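Local coordinates for cadherin-related family member 2 (Homo sapiens, PDB 5CZR), which forms calcium-dependent heterophilic adhesion complexes with CDHR5 between neighbouring microvilli and so controls microvillar packing at the apical surface of epithelial cells, at residues 41-46 against 76-81; 72-77 against 93-98; 142-147 against 183-188; 156-161 against 170-175. One frame throughout, in Å; residues are numbered along the deposited sequence.

Contact 1. Residues 41-46 against 76-81; sequences YGMSGP and VTISVS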
loop_
_atom_site.group_PDB
_atom_site.type_symbol
_atom_site.label_atom_id
_atom_site.label_comp_id
_atom_site.label_asym_id
_atom_site.label_seq_id
_atom_site.Cartn_x
_atom_site.Cartn_y
_atom_site.Cartn_z
ATOM N N TYR A 41 -8.797 -0.235 -34.045
ATOM C CA TYR A 41 -7.804 -0.234 -32.988
ATOM C C TYR A 41 -7.695 -1.577 -32.323
ATOM O O TYR A 41 -8.663 -2.345 -32.223
ATOM C CB TYR A 41 -8.157 0.784 -31.908
ATOM C CG TYR A 41 -8.199 2.198 -32.380
ATOM C CD1 TYR A 41 -7.057 2.976 -32.400
ATOM C CD2 TYR A 41 -9.401 2.785 -32.793
ATOM C CE1 TYR A 41 -7.107 4.311 -32.829
ATOM C CE2 TYR A 41 -9.453 4.111 -33.225
ATOM C CZ TYR A 41 -8.307 4.863 -33.238
ATOM O OH TYR A 41 -8.348 6.169 -33.629
ATOM N N GLY A 42 -6.495 -1.854 -31.849
ATOM C CA GLY A 42 -6.176 -3.150 -31.256
ATOM C C GLY A 42 -4.983 -3.034 -30.329
ATOM O O GLY A 42 -4.369 -1.962 -30.233
ATOM N N MET A 43 -4.719 -4.120 -29.602
ATOM C CA MET A 43 -3.566 -4.219 -28.755
ATOM C C MET A 43 -3.056 -5.638 -28.820
ATOM O O MET A 43 -3.838 -6.577 -28.907
ATOM C CB MET A 43 -3.960 -3.836 -27.336
ATOM C CG MET A 43 -2.827 -3.590 -26.388
ATOM S SD MET A 43 -3.410 -3.148 -24.723
ATOM C CE MET A 43 -4.143 -1.573 -24.954
ATOM N N SER A 44 -1.755 -5.795 -28.733
ATOM C CA SER A 44 -1.143 -7.125 -28.778
ATOM C C SER A 44 0.112 -7.227 -27.901
ATOM O O SER A 44 0.585 -6.231 -27.353
ATOM C CB SER A 44 -0.729 -7.489 -30.217
ATOM O OG SER A 44 0.290 -6.626 -30.709
ATOM N N GLY A 45 0.614 -8.455 -27.811
ATOM C CA GLY A 45 1.818 -8.755 -27.080
ATOM C C GLY A 45 1.508 -9.440 -25.730
ATOM O O GLY A 45 0.324 -9.629 -25.361
ATOM N N PRO A 46 2.562 -9.839 -25.010
ATOM C CA PRO A 46 2.430 -10.639 -23.785
ATOM C C PRO A 46 1.657 -9.974 -22.640
ATOM O O PRO A 46 1.146 -10.688 -21.790
ATOM C CB PRO A 46 3.896 -10.919 -23.362
ATOM C CG PRO A 46 4.781 -10.178 -24.316
ATOM C CD PRO A 46 3.961 -9.827 -25.525
ATOM N N VAL A 76 2.922 -2.391 -23.815
ATOM C CA VAL A 76 2.038 -3.097 -24.700
ATOM C C VAL A 76 2.221 -2.579 -26.106
ATOM O O VAL A 76 2.731 -1.487 -26.311
ATOM C CB VAL A 76 0.552 -2.933 -24.279
ATOM C CG1 VAL A 76 0.297 -3.667 -22.990
ATOM C CG2 VAL A 76 0.170 -1.463 -24.152
ATOM N N THR A 77 1.837 -3.393 -27.075
ATOM C CA THR A 77 1.820 -2.961 -28.459
ATOM C C THR A 77 0.423 -2.483 -28.790
ATOM O O THR A 77 -0.563 -3.198 -28.573
ATOM C CB THR A 77 2.263 -4.089 -29.409
ATOM O OG1 THR A 77 3.594 -4.453 -29.072
ATOM C CG2 THR A 77 2.269 -3.604 -30.858
ATOM N N ILE A 78 0.347 -1.252 -29.272
ATOM C CA ILE A 78 -0.893 -0.713 -29.706
ATOM C C ILE A 78 -0.917 -0.633 -31.219
ATOM O O ILE A 78 0.087 -0.409 -31.855
ATOM C CB ILE A 78 -1.212 0.634 -29.056
ATOM C CG1 ILE A 78 -0.094 1.660 -29.292
ATOM C CG2 ILE A 78 -1.450 0.441 -27.565
ATOM C CD1 ILE A 78 -0.502 3.082 -28.920
ATOM N N SER A 79 -2.117 -0.744 -31.775
ATOM C CA SER A 79 -2.295 -0.810 -33.215
ATOM C C SER A 79 -3.463 0.089 -33.682
ATOM O O SER A 79 -4.522 0.112 -33.055
ATOM C CB SER A 79 -2.620 -2.249 -33.591
ATOM O OG SER A 79 -2.809 -2.379 -34.975
ATOM N N VAL A 80 -3.235 0.818 -34.763
ATOM C CA VAL A 80 -4.297 1.463 -35.490
ATOM C C VAL A 80 -4.187 1.102 -36.978
ATOM O O VAL A 80 -3.107 1.077 -37.542
ATOM C CB VAL A 80 -4.287 2.990 -35.295
ATOM C CG1 VAL A 80 -2.954 3.604 -35.736
ATOM C CG2 VAL A 80 -5.447 3.631 -36.044
ATOM N N SER A 81 -5.328 0.827 -37.586
ATOM C CA SER A 81 -5.384 0.379 -38.961
ATOM C C SER A 81 -6.382 1.223 -39.728
ATOM O O SER A 81 -7.515 1.409 -39.259
ATOM C CB SER A 81 -5.813 -1.070 -39.012
ATOM O OG SER A 81 -4.841 -1.883 -38.408
#

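Contact 2. Residues 72-77 against 93-98; sequences YTFKVT and VIVEDR. With CA (calcium ion), chain G.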
loop_
_atom_site.group_PDB
_atom_site.type_symbol
_atom_site.label_atom_id
_atom_site.label_comp_id
_atom_site.label_asym_id
_atom_site.label_seq_id
_atom_site.Cartn_x
_atom_site.Cartn_y
_atom_site.Cartn_z
ATOM N N TYR A 72 4.926 -2.492 -11.899
ATOM C CA TYR A 72 4.642 -1.074 -11.698
ATOM C C TYR A 72 4.657 -0.271 -12.969
ATOM O O TYR A 72 4.125 0.826 -13.032
ATOM C CB TYR A 72 5.573 -0.461 -10.632
ATOM C CG TYR A 72 6.983 -0.036 -11.148
ATOM C CD1 TYR A 72 7.776 -0.879 -11.950
ATOM C CD2 TYR A 72 7.458 1.229 -10.900
ATOM C CE1 TYR A 72 9.001 -0.462 -12.468
ATOM C CE2 TYR A 72 8.709 1.661 -11.363
ATOM C CZ TYR A 72 9.473 0.827 -12.170
ATOM O OH TYR A 72 10.683 1.259 -12.641
ATOM N N THR A 73 5.283 -0.840 -13.990
ATOM C CA THR A 73 5.089 -0.402 -15.351
ATOM C C THR A 73 5.174 -1.615 -16.262
ATOM O O THR A 73 5.781 -2.627 -15.891
ATOM C CB THR A 73 6.181 0.536 -15.858
ATOM O OG1 THR A 73 7.398 -0.208 -15.917
ATOM C CG2 THR A 73 6.339 1.759 -14.958
ATOM N N PHE A 74 4.637 -1.474 -17.476
ATOM C CA PHE A 74 4.803 -2.487 -18.497
ATOM C C PHE A 74 4.471 -1.945 -19.872
ATOM O O PHE A 74 3.892 -0.860 -19.989
ATOM C CB PHE A 74 3.979 -3.734 -18.188
ATOM C CG PHE A 74 2.494 -3.499 -18.099
ATOM C CD1 PHE A 74 1.911 -3.130 -16.910
ATOM C CD2 PHE A 74 1.686 -3.662 -19.220
ATOM C CE1 PHE A 74 0.552 -2.918 -16.819
ATOM C CE2 PHE A 74 0.315 -3.496 -19.138
ATOM C CZ PHE A 74 -0.254 -3.109 -17.933
ATOM N N LYS A 75 4.891 -2.680 -20.895
ATOM C CA LYS A 75 4.723 -2.228 -22.258
ATOM C C LYS A 75 3.628 -3.035 -22.905
ATOM O O LYS A 75 3.514 -4.220 -22.670
ATOM C CB LYS A 75 5.993 -2.459 -23.110
ATOM C CG LYS A 75 7.315 -2.191 -22.375
ATOM C CD LYS A 75 7.927 -0.808 -22.577
ATOM C CE LYS A 75 9.133 -0.590 -21.654
ATOM N NZ LYS A 75 9.658 0.783 -21.869
ATOM N N VAL A 76 2.922 -2.391 -23.815
ATOM C CA VAL A 76 2.038 -3.097 -24.700
ATOM C C VAL A 76 2.221 -2.579 -26.106
ATOM O O VAL A 76 2.731 -1.487 -26.311
ATOM C CB VAL A 76 0.552 -2.933 -24.279
ATOM C CG1 VAL A 76 0.297 -3.667 -22.990
ATOM C CG2 VAL A 76 0.170 -1.463 -24.152
ATOM N N THR A 77 1.837 -3.393 -27.075
ATOM C CA THR A 77 1.820 -2.961 -28.459
ATOM C C THR A 77 0.423 -2.483 -28.790
ATOM O O THR A 77 -0.563 -3.198 -28.573
ATOM C CB THR A 77 2.263 -4.089 -29.409
ATOM O OG1 THR A 77 3.594 -4.453 -29.072
ATOM C CG2 THR A 77 2.269 -3.604 -30.858
ATOM N N VAL A 93 2.740 1.553 -20.046
ATOM C CA VAL A 93 1.694 1.688 -19.032
ATOM C C VAL A 93 2.371 1.972 -17.685
ATOM O O VAL A 93 3.228 1.208 -17.264
ATOM C CB VAL A 93 0.826 0.442 -18.929
ATOM C CG1 VAL A 93 -0.238 0.639 -17.860
ATOM C CG2 VAL A 93 0.153 0.153 -20.263
ATOM N N ILE A 94 2.021 3.099 -17.074
ATOM C CA ILE A 94 2.598 3.500 -15.766
ATOM C C ILE A 94 1.514 3.347 -14.731
ATOM O O ILE A 94 0.473 4.020 -14.813
ATOM C CB ILE A 94 3.063 4.956 -15.796
ATOM C CG1 ILE A 94 4.209 5.088 -16.776
ATOM C CG2 ILE A 94 3.493 5.443 -14.400
ATOM C CD1 ILE A 94 4.443 6.490 -17.266
ATOM N N VAL A 95 1.716 2.392 -13.835
ATOM C CA VAL A 95 0.754 2.092 -12.824
ATOM C C VAL A 95 1.053 2.992 -11.604
ATOM O O VAL A 95 2.178 3.035 -11.154
ATOM C CB VAL A 95 0.844 0.614 -12.415
ATOM C CG1 VAL A 95 -0.175 0.290 -11.323
ATOM C CG2 VAL A 95 0.627 -0.300 -13.609
ATOM N N GLU A 96 0.036 3.658 -11.065
ATOM C CA GLU A 96 0.179 4.446 -9.833
ATOM C C GLU A 96 -0.133 3.647 -8.571
ATOM O O GLU A 96 -1.095 2.869 -8.527
ATOM C CB GLU A 96 -0.706 5.670 -9.858
ATOM C CG GLU A 96 -0.139 6.764 -10.765
ATOM C CD GLU A 96 -0.734 8.177 -10.565
ATOM O OE1 GLU A 96 -1.878 8.331 -10.099
ATOM O OE2 GLU A 96 -0.060 9.163 -10.939
ATOM N N ASP A 97 0.714 3.825 -7.564
ATOM C CA ASP A 97 0.531 3.200 -6.281
ATOM C C ASP A 97 -0.699 3.790 -5.603
ATOM O O ASP A 97 -0.946 4.974 -5.653
ATOM C CB ASP A 97 1.771 3.394 -5.418
ATOM C CG ASP A 97 1.687 2.667 -4.092
ATOM O OD1 ASP A 97 1.214 1.497 -4.035
ATOM O OD2 ASP A 97 2.084 3.292 -3.077
ATOM N N ARG A 98 -1.446 2.924 -4.949
ATOM C CA ARG A 98 -2.535 3.350 -4.106
ATOM C C ARG A 98 -2.339 2.699 -2.734
ATOM O O ARG A 98 -1.503 1.780 -2.578
ATOM C CB ARG A 98 -3.868 2.953 -4.741
ATOM C CG ARG A 98 -4.216 3.690 -6.050
ATOM C CD ARG A 98 -4.617 5.119 -5.718
ATOM N NE ARG A 98 -4.763 6.043 -6.820
ATOM C CZ ARG A 98 -3.806 6.841 -7.267
ATOM N NH1 ARG A 98 -2.582 6.830 -6.754
ATOM N NH2 ARG A 98 -4.067 7.626 -8.260
HETATM CA CA CA G . -0.040 -0.047 -3.193
HETATM O O HOH W 1 4.920 3.241 -11.965
#

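Contact 3. Residues 142-147 against 183-188; sequences YSIEKV and LELKAC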
loop_
_atom_site.group_PDB
_atom_site.type_symbol
_atom_site.label_atom_id
_atom_site.label_comp_id
_atom_site.label_asym_id
_atom_site.label_seq_id
_atom_site.Cartn_x
_atom_site.Cartn_y
_atom_site.Cartn_z
ATOM N N TYR A 142 3.229 4.013 15.232
ATOM C CA TYR A 142 2.911 2.987 16.234
ATOM C C TYR A 142 2.080 3.579 17.369
ATOM O O TYR A 142 2.194 4.747 17.665
ATOM C CB TYR A 142 4.214 2.429 16.811
ATOM C CG TYR A 142 5.123 1.770 15.831
ATOM C CD1 TYR A 142 4.913 0.455 15.443
ATOM C CD2 TYR A 142 6.203 2.446 15.284
ATOM C CE1 TYR A 142 5.759 -0.175 14.541
ATOM C CE2 TYR A 142 7.045 1.839 14.368
ATOM C CZ TYR A 142 6.829 0.520 14.014
ATOM O OH TYR A 142 7.671 -0.112 13.113
ATOM N N SER A 143 1.265 2.764 18.001
ATOM C CA SER A 143 0.478 3.204 19.077
ATOM C C SER A 143 0.312 2.141 20.114
ATOM O O SER A 143 0.198 0.958 19.775
ATOM C CB SER A 143 -0.941 3.416 18.587
ATOM O OG SER A 143 -1.069 4.620 17.903
ATOM N N ILE A 144 0.160 2.571 21.363
ATOM C CA ILE A 144 -0.321 1.679 22.413
ATOM C C ILE A 144 -1.825 1.912 22.560
ATOM O O ILE A 144 -2.236 2.980 22.918
ATOM C CB ILE A 144 0.397 1.954 23.743
ATOM C CG1 ILE A 144 1.884 1.616 23.618
ATOM C CG2 ILE A 144 -0.221 1.101 24.825
ATOM C CD1 ILE A 144 2.756 2.101 24.761
ATOM N N GLU A 145 -2.622 0.924 22.197
ATOM C CA GLU A 145 -4.068 1.091 22.113
ATOM C C GLU A 145 -4.712 0.838 23.440
ATOM O O GLU A 145 -5.745 1.406 23.745
ATOM C CB GLU A 145 -4.672 0.134 21.083
ATOM C CG GLU A 145 -4.442 0.539 19.641
ATOM C CD GLU A 145 -5.051 1.887 19.324
ATOM O OE1 GLU A 145 -6.286 2.033 19.439
ATOM O OE2 GLU A 145 -4.277 2.802 18.993
ATOM N N LYS A 146 -4.099 -0.023 24.238
ATOM C CA LYS A 146 -4.702 -0.395 25.482
ATOM C C LYS A 146 -3.668 -0.994 26.381
ATOM O O LYS A 146 -2.791 -1.752 25.932
ATOM C CB LYS A 146 -5.800 -1.415 25.207
ATOM C CG LYS A 146 -6.677 -1.779 26.373
ATOM C CD LYS A 146 -7.608 -2.907 25.916
ATOM C CE LYS A 146 -9.013 -2.752 26.461
ATOM N NZ LYS A 146 -9.649 -4.084 26.599
ATOM N N VAL A 147 -3.804 -0.697 27.673
ATOM C CA VAL A 147 -3.003 -1.362 28.680
ATOM C C VAL A 147 -3.901 -2.067 29.706
ATOM O O VAL A 147 -4.831 -1.464 30.237
ATOM C CB VAL A 147 -2.089 -0.362 29.383
ATOM C CG1 VAL A 147 -1.179 -1.091 30.344
ATOM C CG2 VAL A 147 -1.297 0.408 28.336
ATOM N N LEU A 183 0.077 -5.119 26.717
ATOM C CA LEU A 183 -0.000 -3.928 25.886
ATOM C C LEU A 183 -0.536 -4.343 24.541
ATOM O O LEU A 183 0.042 -5.226 23.901
ATOM C CB LEU A 183 1.375 -3.268 25.651
ATOM C CG LEU A 183 2.006 -2.310 26.662
ATOM C CD1 LEU A 183 1.924 -2.936 28.019
ATOM C CD2 LEU A 183 3.444 -1.973 26.352
ATOM N N GLU A 184 -1.626 -3.703 24.114
ATOM C CA GLU A 184 -2.143 -3.911 22.802
ATOM C C GLU A 184 -1.534 -2.837 21.925
ATOM O O GLU A 184 -1.624 -1.663 22.237
ATOM C CB GLU A 184 -3.661 -3.815 22.778
ATOM C CG GLU A 184 -4.241 -4.147 21.413
ATOM C CD GLU A 184 -5.728 -3.883 21.303
ATOM O OE1 GLU A 184 -6.448 -4.104 22.282
ATOM O OE2 GLU A 184 -6.180 -3.434 20.237
ATOM N N LEU A 185 -0.882 -3.255 20.848
ATOM C CA LEU A 185 -0.211 -2.324 19.950
ATOM C C LEU A 185 -0.883 -2.347 18.590
ATOM O O LEU A 185 -1.386 -3.392 18.125
ATOM C CB LEU A 185 1.273 -2.691 19.807
ATOM C CG LEU A 185 2.039 -2.957 21.104
ATOM C CD1 LEU A 185 3.383 -3.584 20.826
ATOM C CD2 LEU A 185 2.189 -1.685 21.930
ATOM N N LYS A 186 -0.819 -1.211 17.926
ATOM C CA LYS A 186 -1.307 -1.072 16.567
ATOM C C LYS A 186 -0.254 -0.291 15.744
ATOM O O LYS A 186 0.496 0.544 16.279
ATOM C CB LYS A 186 -2.616 -0.312 16.600
ATOM C CG LYS A 186 -3.447 -0.436 15.354
ATOM C CD LYS A 186 -4.812 0.314 15.355
ATOM C CE LYS A 186 -5.964 -0.509 14.692
ATOM N NZ LYS A 186 -7.267 0.207 14.512
ATOM N N ALA A 187 -0.192 -0.600 14.454
ATOM C CA ALA A 187 0.570 0.167 13.502
ATOM C C ALA A 187 -0.338 0.603 12.357
ATOM O O ALA A 187 -1.034 -0.228 11.788
ATOM C CB ALA A 187 1.724 -0.681 12.971
ATOM N N CYS A 188 -0.271 1.879 11.987
ATOM C CA CYS A 188 -1.074 2.423 10.888
ATOM C C CYS A 188 -0.176 3.190 9.918
ATOM O O CYS A 188 0.885 3.694 10.321
ATOM C CB CYS A 188 -2.186 3.354 11.425
ATOM S SG CYS A 188 -3.348 2.599 12.601
HETATM O O HOH W 2 -0.759 3.422 15.231
#

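Contact 4. Residues 156-161 against 170-175; sequences HLFRIL and GSLSYN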
loop_
_atom_site.group_PDB
_atom_site.type_symbol
_atom_site.label_atom_id
_atom_site.label_comp_id
_atom_site.label_asym_id
_atom_site.label_seq_id
_atom_site.Cartn_x
_atom_site.Cartn_y
_atom_site.Cartn_z
ATOM N N HIS A 156 -0.097 5.687 31.464
ATOM C CA HIS A 156 1.079 6.540 31.282
ATOM C C HIS A 156 2.389 5.792 31.559
ATOM O O HIS A 156 3.434 6.403 31.652
ATOM C CB HIS A 156 0.975 7.770 32.224
ATOM C CG HIS A 156 -0.261 8.592 32.009
ATOM N ND1 HIS A 156 -0.658 9.029 30.757
ATOM C CD2 HIS A 156 -1.196 9.045 32.881
ATOM C CE1 HIS A 156 -1.778 9.722 30.871
ATOM N NE2 HIS A 156 -2.126 9.746 32.147
ATOM N N LEU A 157 2.310 4.483 31.729
ATOM C CA LEU A 157 3.424 3.687 32.198
ATOM C C LEU A 157 4.412 3.318 31.076
ATOM O O LEU A 157 5.602 3.145 31.318
ATOM C CB LEU A 157 2.907 2.418 32.849
ATOM C CG LEU A 157 3.750 1.765 33.912
ATOM C CD1 LEU A 157 4.260 2.787 34.932
ATOM C CD2 LEU A 157 2.897 0.718 34.609
ATOM N N PHE A 158 3.904 3.214 29.854
ATOM C CA PHE A 158 4.713 2.858 28.715
ATOM C C PHE A 158 4.468 3.848 27.603
ATOM O O PHE A 158 3.406 4.436 27.518
ATOM C CB PHE A 158 4.392 1.448 28.247
ATOM C CG PHE A 158 4.624 0.400 29.291
ATOM C CD1 PHE A 158 5.890 -0.104 29.483
ATOM C CD2 PHE A 158 3.591 -0.044 30.086
ATOM C CE1 PHE A 158 6.141 -1.054 30.443
ATOM C CE2 PHE A 158 3.800 -1.033 31.030
ATOM C CZ PHE A 158 5.092 -1.515 31.233
ATOM N N ARG A 159 5.491 4.067 26.791
ATOM C CA ARG A 159 5.359 4.910 25.647
ATOM C C ARG A 159 6.016 4.180 24.508
ATOM O O ARG A 159 7.009 3.467 24.695
ATOM C CB ARG A 159 5.880 6.310 25.996
ATOM C CG ARG A 159 6.190 7.214 24.836
ATOM C CD ARG A 159 7.207 8.300 25.158
ATOM N NE ARG A 159 7.254 9.369 24.122
ATOM C CZ ARG A 159 8.116 10.384 24.102
ATOM N NH1 ARG A 159 8.059 11.281 23.128
ATOM N NH2 ARG A 159 9.024 10.515 25.050
ATOM N N ILE A 160 5.441 4.286 23.317
ATOM C CA ILE A 160 6.106 3.716 22.126
ATOM C C ILE A 160 6.645 4.831 21.250
ATOM O O ILE A 160 5.934 5.783 20.991
ATOM C CB ILE A 160 5.171 2.765 21.350
ATOM C CG1 ILE A 160 5.939 2.024 20.282
ATOM C CG2 ILE A 160 3.961 3.496 20.754
ATOM C CD1 ILE A 160 5.264 0.754 19.807
ATOM N N LEU A 161 7.896 4.722 20.823
ATOM C CA LEU A 161 8.552 5.765 20.030
ATOM C C LEU A 161 8.409 5.473 18.523
ATOM O O LEU A 161 7.973 4.400 18.165
ATOM C CB LEU A 161 10.048 5.860 20.395
ATOM C CG LEU A 161 10.385 6.006 21.876
ATOM C CD1 LEU A 161 11.884 6.151 22.072
ATOM C CD2 LEU A 161 9.672 7.207 22.472
ATOM N N GLY A 170 7.082 5.209 33.686
ATOM C CA GLY A 170 6.822 5.419 35.124
ATOM C C GLY A 170 7.326 4.190 35.849
ATOM O O GLY A 170 7.861 3.269 35.219
ATOM N N SER A 171 7.263 4.181 37.156
ATOM C CA SER A 171 7.957 3.148 37.894
ATOM C C SER A 171 7.051 1.948 38.071
ATOM O O SER A 171 5.823 2.082 38.171
ATOM C CB SER A 171 8.508 3.688 39.236
ATOM O OG SER A 171 7.460 3.975 40.111
ATOM N N LEU A 172 7.674 0.781 38.140
ATOM C CA LEU A 172 6.974 -0.468 38.350
ATOM C C LEU A 172 6.921 -0.885 39.829
ATOM O O LEU A 172 7.690 -0.396 40.647
ATOM C CB LEU A 172 7.714 -1.550 37.570
ATOM C CG LEU A 172 7.887 -1.254 36.078
ATOM C CD1 LEU A 172 8.936 -2.167 35.472
ATOM C CD2 LEU A 172 6.583 -1.413 35.344
ATOM N N SER A 173 6.030 -1.812 40.149
ATOM C CA SER A 173 5.993 -2.487 41.471
ATOM C C SER A 173 5.155 -3.760 41.388
ATOM O O SER A 173 3.925 -3.692 41.223
ATOM C CB SER A 173 5.399 -1.564 42.551
ATOM O OG SER A 173 5.277 -2.225 43.818
ATOM N N TYR A 174 5.823 -4.904 41.493
ATOM C CA TYR A 174 5.168 -6.230 41.536
ATOM C C TYR A 174 4.056 -6.274 42.571
ATOM O O TYR A 174 2.967 -6.758 42.285
ATOM C CB TYR A 174 6.202 -7.336 41.839
ATOM C CG TYR A 174 5.657 -8.760 41.874
ATOM C CD1 TYR A 174 5.050 -9.285 43.028
ATOM C CD2 TYR A 174 5.803 -9.606 40.769
ATOM C CE1 TYR A 174 4.577 -10.600 43.058
ATOM C CE2 TYR A 174 5.336 -10.916 40.782
ATOM C CZ TYR A 174 4.713 -11.409 41.920
ATOM O OH TYR A 174 4.260 -12.713 41.913
ATOM N N ASN A 175 4.350 -5.776 43.770
ATOM C CA ASN A 175 3.456 -5.904 44.939
ATOM C C ASN A 175 2.356 -4.839 44.925
ATOM O O ASN A 175 1.217 -5.166 45.178
ATOM C CB ASN A 175 4.270 -5.835 46.266
ATOM C CG ASN A 175 5.332 -6.939 46.370
ATOM O OD1 ASN A 175 6.566 -6.678 46.474
ATOM N ND2 ASN A 175 4.861 -8.173 46.338
#

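Contact 1. Residues 41-46 against 76-81
Tyr-41 and Val-80 lie side by side on the inner face of the sheet, pointing the same way, and the ring rests against the valine through CE1, 3.7 Å from Val-80 CG2. With CG anti to its own carbonyl carbon (chi1 -62°), the ring swings back toward the partner strand, and CD1 also comes near Val-80 CB. Farther along the same face Met-43 crosses Val-76: the thioether SD sits 4.0 Å from Val-76 CB, and the bend at chi3 (-68°) brings CE to the CG2 branch of Ile-78. Phe-51 and Val-53 of strand 51-53 pack on Met-43, while Leu-29 and Val-53 touch the Tyr-41 side chain, so this face belongs to the core between the two sheets of the first cadherin repeat, a Greek-key beta sandwich. In it, strand 40-44 is one of the two edge strands of its sheet, antiparallel to strand 73-81. Without the ring, as with an alanine here in place of Tyr-41, Val-80 CG2 would probably face a gap and Ala-31 N would lose its weak hydrogen bond to the hydroxyl. Between the side chains the backbones are paired by four hydrogen bonds. Gly-42 and Ser-79 exchange two, the one from Ser-79 N to Gly-42 O measuring 3.0 Å; Ser-44 and Thr-77 exchange the other two, Ser-44 N reaching Thr-77 O at 2.9 Å. On the opposite, more polar face, Ser-44 OG lies against the carbon side of Thr-77, 3.5 Å from Thr-77 CB, and Ser-79 OG is hydrogen-bonded to Gln-86 NE2.

Contact 2. Residues 72-77 against 93-98
Phe-74 and Val-93 form the hydrogen-bonded pair of an antiparallel beta hairpin, strands 73-81 and 86-96, near the end of the first cadherin repeat that meets the second. Val-93 N bonds to Phe-74 O at a short 2.7 Å, and Phe-74 N returns one to Val-93 O. On the buried face the phenyl ring turns back under the partner strand, its CG held between the backbone N and the carbonyl carbon (chi1 60°). Val-93 CB stands over the ring centre, 3.9 Å from the centroid of Phe-74, a CH-pi contact; CG1 lies 3.7 Å from Phe-74 CZ, and CG2 leans over the same face toward CE2. Phe-50 stacks on the same ring. Beyond the pair, Val-95 N donates to Tyr-72 O, and a water bridges that oxygen to Val-95 O, donating to both. The strand then runs out into the metal site: Asp-97 OD1 binds the calcium ion at 2.2 Å and Arg-98 O at 2.4 Å, with Glu-18, Glu-69, Asp-100 and Asp-133 completing the shell. Arg-98 folds back, its NH2 salt-bridged to Glu-96 OE1 at 2.9 Å. The strand thus ends in the DXNDN calcium-binding motif, Asp-97 to Asn-101, of the linker between consecutive cadherin repeats.

Contact 3. Residues 142-147 against 183-188
Ser-143 and Lys-186 trade two backbone hydrogen bonds, Ser-143 N to Lys-186 O at 2.9 Å and Lys-186 N back to Ser-143 O. Lys-186 O has a further, weak donor in a water that also hydrogen-bonds Ser-143 OG. Past Ile-144 the pairing slips by one residue: Glu-145 N donates to Glu-184 O at 2.8 Å, and Glu-184 N donates to Lys-146 O, nearly straight (174° at the hydrogen). Glu-145 and Lys-146 thus both face Glu-184, a classic beta bulge between strands 140-148 and 180-189 in the second cadherin repeat's sandwich. The bulge brings three charged side chains together without a salt bridge: Glu-184 OE1 stays 5.4 Å from Lys-146 NZ, and the carboxylate's nearest neighbours across the seam are carbons, OE2 lying 4.0 Å from Glu-145 CB. Glu-145, bent at chi2 (-61°), crosses Lys-186 with CG 3.6 Å from Lys-186 CB. With a leucine in place of Glu-184, the Lys-146 amine would probably be left without this nearby opposite charge. The other face is apolar: Ile-144 CG1 lies alongside Leu-185 CD2 at 3.7 Å, and the Tyr-142 ring meets the methyl of Ala-187. The Tyr-142 hydroxyl is hydrogen-bonded to Ala-129 N, while Ser-203 OG is hydrogen-bonded to Ala-187 N, just before Cys-188 and its disulfide to Cys-202.

Contact 4. Residues 156-161 against 170-175
Leu-157 reaches across to the backbone of Gly-170, its CD1 methyl coming to 3.5 Å from Gly-170 C and 3.7 Å from Ser-171 O. CG stands anti to the backbone N (chi1 -153°), which turns the isobutyl group toward this loop and lets its branches divide the work: CD1 lies against the peptide groups, while CD2 meets Leu-172 CD2 at 4.3 Å. The glycine suits this place, because a beta carbon on it would press tightly on Leu-157 CD1. The same Leu-172 methyl is approached by the far end of the Phe-158 ring, CZ to CD2 4.4 Å, a loose touch. The one polar link between the segments is a weak hydrogen bond from Gly-170 N to Leu-157 O, 3.5 Å long with only 122° at the hydrogen. The contact sits where the hairpin of strands 158-160 and 165-168 opens out, at the border of one sheet of the second cadherin repeat's beta sandwich, with residues 170-175 lying in the loop that leads on to strand 180-189 in the other sheet. Firmer pairing lies next door, where Leu-157 shares a backbone hydrogen bond with Asn-169 and Arg-159 another with Val-167; the Asn-169 side chain also donates from ND2 to His-156 O. Tyr-181 stands behind both leucines and touches them, and its ring packs edge-to-face with that of Phe-158. Farther along the loop, Ser-171 O is hydrogen-bonded by Lys-177 NZ, Ser-173 OG is paired with Asn-176 N, and Tyr-174 N donates to Glu-116 OE1.

Contacts 1 and 2 are neighbouring seams of one sheet in the first cadherin repeat: both use strand 73-81, share Val-76 and Thr-77, and have centres about 16 Å apart. Contacts 3 and 4 belong to the second repeat, with centres about 15 Å apart; contact 4 is nested in the chain between the strands of contact 3, and they meet in the core, where Tyr-142 CB lies 3.6 Å from Ile-160 CD1. Between the repeats runs the calcium linker. Contact 2 supplies ligands to it directly, whereas the Ala-187 side chain of contact 3 is about 10 Å from a calcium ion; the nearest atoms of contacts 2 and 3 are about 13 Å apart.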